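Local structure of heme-binding protein HutZ (Vibrio cholerae, 3TGV) at residues R81-V91 / L124-V135. The protein binds heme and most likely degrades it to biliverdin beta and delta, releasing the iron. The protein carries 1 engineered substitution. Residues are numbered along the deposited sequence; the frame is centred on the assembly and turned at random.
Sequences RLTFDAVASMV and LFRLQPEQGLFV. Engineered in segment 124-135: Q131 (natural residue His).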
# COMPACT_ATOMS: atom_id res chain seq x y z
N ARG A 81 1.90 8.45 -8.43
CA ARG A 81 2.48 8.03 -7.16
C ARG A 81 3.94 8.45 -6.96
O ARG A 81 4.66 8.71 -7.93
CB ARG A 81 2.37 6.51 -7.02
CG ARG A 81 3.19 5.73 -8.04
CD ARG A 81 2.73 4.27 -8.09
NE ARG A 81 3.55 3.46 -8.99
CZ ARG A 81 3.28 3.27 -10.28
NH1 ARG A 81 2.22 3.83 -10.84
NH2 ARG A 81 4.09 2.51 -11.02
N LEU A 82 4.33 8.50 -5.69
CA LEU A 82 5.71 8.74 -5.26
C LEU A 82 6.10 7.56 -4.39
O LEU A 82 5.36 7.20 -3.48
CB LEU A 82 5.80 9.98 -4.39
CG LEU A 82 5.45 11.35 -4.97
CD1 LEU A 82 5.62 12.42 -3.91
CD2 LEU A 82 6.31 11.67 -6.21
N THR A 83 7.26 6.96 -4.64
CA THR A 83 7.69 5.82 -3.83
C THR A 83 9.15 5.97 -3.43
O THR A 83 9.98 6.46 -4.22
CB THR A 83 7.48 4.49 -4.59
OG1 THR A 83 6.15 4.43 -5.11
CG2 THR A 83 7.68 3.30 -3.66
N PHE A 84 9.47 5.54 -2.22
CA PHE A 84 10.84 5.58 -1.72
C PHE A 84 11.00 4.65 -0.53
O PHE A 84 10.02 4.34 0.15
CB PHE A 84 11.26 7.01 -1.34
CG PHE A 84 10.39 7.66 -0.29
CD1 PHE A 84 9.18 8.24 -0.63
CD2 PHE A 84 10.80 7.71 1.04
CE1 PHE A 84 8.38 8.85 0.33
CE2 PHE A 84 10.00 8.32 2.01
CZ PHE A 84 8.79 8.89 1.65
N ASP A 85 12.22 4.19 -0.30
CA ASP A 85 12.52 3.37 0.87
C ASP A 85 13.09 4.28 1.94
O ASP A 85 13.59 5.36 1.62
CB ASP A 85 13.52 2.27 0.53
CG ASP A 85 12.96 1.25 -0.45
OD1 ASP A 85 11.73 1.25 -0.69
OD2 ASP A 85 13.75 0.45 -1.00
N ALA A 86 13.00 3.85 3.20
CA ALA A 86 13.39 4.68 4.33
C ALA A 86 13.92 3.86 5.51
O ALA A 86 13.80 2.64 5.53
CB ALA A 86 12.22 5.54 4.79
N VAL A 87 14.52 4.54 6.48
CA VAL A 87 14.96 3.92 7.72
C VAL A 87 14.11 4.46 8.85
O VAL A 87 14.01 5.67 9.02
CB VAL A 87 16.43 4.24 8.02
CG1 VAL A 87 16.84 3.61 9.35
CG2 VAL A 87 17.31 3.75 6.89
N ALA A 88 13.51 3.56 9.62
CA ALA A 88 12.58 3.97 10.68
C ALA A 88 13.28 4.12 12.02
O ALA A 88 14.18 3.36 12.34
CB ALA A 88 11.43 2.97 10.80
N SER A 89 12.83 5.10 12.79
CA SER A 89 13.35 5.33 14.12
C SER A 89 12.19 5.77 15.00
O SER A 89 11.32 6.54 14.56
CB SER A 89 14.44 6.40 14.08
OG SER A 89 15.32 6.26 15.18
N MET A 90 12.14 5.27 16.22
CA MET A 90 11.09 5.67 17.15
C MET A 90 11.41 7.01 17.82
O MET A 90 12.55 7.27 18.20
CB MET A 90 10.86 4.59 18.20
CG MET A 90 9.79 4.97 19.19
SD MET A 90 9.32 3.62 20.31
CE MET A 90 8.30 4.57 21.47
N VAL A 91 10.40 7.86 17.96
CA VAL A 91 10.60 9.19 18.53
C VAL A 91 10.22 9.20 20.01
O VAL A 91 9.09 8.84 20.37
CB VAL A 91 9.79 10.25 17.79
CG1 VAL A 91 9.99 11.62 18.43
CG2 VAL A 91 10.19 10.29 16.32
N LEU A 124 5.40 7.05 17.91
CA LEU A 124 5.72 7.97 16.83
C LEU A 124 7.01 7.56 16.14
O LEU A 124 8.07 7.52 16.78
CB LEU A 124 5.83 9.40 17.37
CG LEU A 124 6.25 10.51 16.41
CD1 LEU A 124 5.23 10.69 15.29
CD2 LEU A 124 6.43 11.80 17.18
N PHE A 125 6.94 7.24 14.86
CA PHE A 125 8.13 6.84 14.12
C PHE A 125 8.56 7.92 13.14
O PHE A 125 7.74 8.44 12.38
CB PHE A 125 7.91 5.53 13.36
CG PHE A 125 7.83 4.31 14.24
CD1 PHE A 125 8.96 3.54 14.48
CD2 PHE A 125 6.64 3.94 14.82
CE1 PHE A 125 8.90 2.42 15.29
CE2 PHE A 125 6.57 2.82 15.63
CZ PHE A 125 7.70 2.06 15.87
N ARG A 126 9.85 8.25 13.16
CA ARG A 126 10.44 9.08 12.11
C ARG A 126 10.95 8.21 10.97
O ARG A 126 11.65 7.23 11.19
CB ARG A 126 11.60 9.92 12.65
CG ARG A 126 12.58 10.30 11.57
CD ARG A 126 13.28 11.62 11.82
NE ARG A 126 14.34 11.51 12.82
CZ ARG A 126 15.44 12.26 12.80
NH1 ARG A 126 15.64 13.15 11.84
NH2 ARG A 126 16.36 12.10 13.76
N LEU A 127 10.59 8.56 9.74
CA LEU A 127 11.03 7.79 8.58
C LEU A 127 11.87 8.67 7.67
O LEU A 127 11.40 9.70 7.20
CB LEU A 127 9.83 7.27 7.81
CG LEU A 127 8.70 6.72 8.67
CD1 LEU A 127 7.54 6.34 7.77
CD2 LEU A 127 9.17 5.52 9.47
N GLN A 128 13.10 8.23 7.42
CA GLN A 128 14.07 9.01 6.64
C GLN A 128 14.51 8.28 5.39
O GLN A 128 15.07 7.19 5.47
CB GLN A 128 15.29 9.34 7.50
CG GLN A 128 14.94 9.93 8.85
CD GLN A 128 16.15 10.39 9.62
OE1 GLN A 128 16.65 9.67 10.50
NE2 GLN A 128 16.63 11.58 9.31
N PRO A 129 14.24 8.88 4.22
CA PRO A 129 14.55 8.33 2.89
C PRO A 129 16.03 8.11 2.71
O PRO A 129 16.82 8.89 3.24
CB PRO A 129 14.06 9.41 1.93
CG PRO A 129 13.96 10.66 2.74
CD PRO A 129 13.59 10.20 4.13
N GLU A 130 16.42 7.09 1.94
CA GLU A 130 17.84 6.80 1.79
C GLU A 130 18.34 6.43 0.39
O GLU A 130 19.48 6.74 0.03
CB GLU A 130 18.26 5.72 2.79
CG GLU A 130 19.69 5.87 3.26
CD GLU A 130 19.90 5.24 4.62
OE1 GLU A 130 20.04 4.00 4.69
OE2 GLU A 130 19.91 5.99 5.62
N GLN A 131 17.51 5.75 -0.39
CA GLN A 131 18.00 5.20 -1.65
C GLN A 131 17.32 5.77 -2.89
O GLN A 131 17.20 5.09 -3.91
CB GLN A 131 17.89 3.67 -1.63
CG GLN A 131 18.66 3.00 -0.52
CD GLN A 131 20.14 3.39 -0.49
OE1 GLN A 131 20.95 2.74 0.17
NE2 GLN A 131 20.49 4.46 -1.20
N GLY A 132 16.88 7.02 -2.79
CA GLY A 132 16.27 7.71 -3.91
C GLY A 132 14.75 7.77 -3.86
O GLY A 132 14.12 7.25 -2.93
N LEU A 133 14.18 8.40 -4.88
CA LEU A 133 12.75 8.63 -4.99
C LEU A 133 12.30 8.28 -6.40
O LEU A 133 12.96 8.65 -7.39
CB LEU A 133 12.46 10.11 -4.74
CG LEU A 133 11.09 10.63 -4.28
CD1 LEU A 133 10.71 11.84 -5.10
CD2 LEU A 133 9.97 9.59 -4.27
N PHE A 134 11.16 7.60 -6.51
CA PHE A 134 10.55 7.34 -7.80
C PHE A 134 9.26 8.11 -7.91
O PHE A 134 8.45 8.14 -6.98
CB PHE A 134 10.31 5.86 -7.99
CG PHE A 134 9.55 5.51 -9.24
CD1 PHE A 134 8.22 5.13 -9.18
CD2 PHE A 134 10.17 5.53 -10.47
CE1 PHE A 134 7.52 4.80 -10.34
CE2 PHE A 134 9.49 5.21 -11.63
CZ PHE A 134 8.15 4.83 -11.56
N VAL A 135 9.06 8.73 -9.07
CA VAL A 135 7.94 9.61 -9.30
C VAL A 135 7.25 9.17 -10.57
O VAL A 135 7.89 9.05 -11.62
CB VAL A 135 8.45 11.05 -9.48
CG1 VAL A 135 7.31 12.00 -9.76
CG2 VAL A 135 9.23 11.48 -8.24
O HOH W 1 15.11 6.09 -0.59
O HOH W 2 14.09 4.52 -2.46
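An antiparallel strand pair of the FMN-binding-type split barrel forms this contact: along strand 81-91, residues 82-83 pair with the short strand that includes F134 and V135, and residues 86-91 with strand 124-129. In the longer stretch V87 pairs with Q128 and S89 with R126; V87 N gives a hydrogen bond of 2.9 Å to Q128 O, arriving from above the carbonyl plane. In the shorter, T83 and F134 exchange two hydrogen bonds, and F134 N meets T83 O at 2.8 Å, nearly straight at 174°. The register shifts by two residues between them. P129, whose nitrogen carries no proton, suits a non-hydrogen-bonded place opposite A86, and the loop that follows is tied back by water: one water accepts from D85 N and donates to G132 O, while another donates to both D85 O and G132 O. G132, with a positive phi of 101°, takes a backbone shape that a side chain would obstruct.

F84 turns toward P129 and L133. It holds its ring between its own backbone N and carbonyl carbon (chi1 58°), where CD2 lies 3.8 Å from P129 CB and CD1 is 4.0 Å from L133 CD2; Y42 meets the same ring. A86 and A88 share a face with L127 and F125, and the small A88 lets L127 come close, A88 CB touching L127 CD2 at 3.7 Å. At the far end M90 SD stands 5.5 Å from the F125 ring centroid, an oblique Met-aromatic contact. On the other face V91 and L124 run side by side against W98 of helix 96-109, and the R126 guanidinium, bonded to E40 O, has Q128 OE1 over its centre. An antiparallel strand pair interrupted by a water-bridged loop thus forms part of the split barrel of the pyridoxamine 5'-phosphate oxidase-like family.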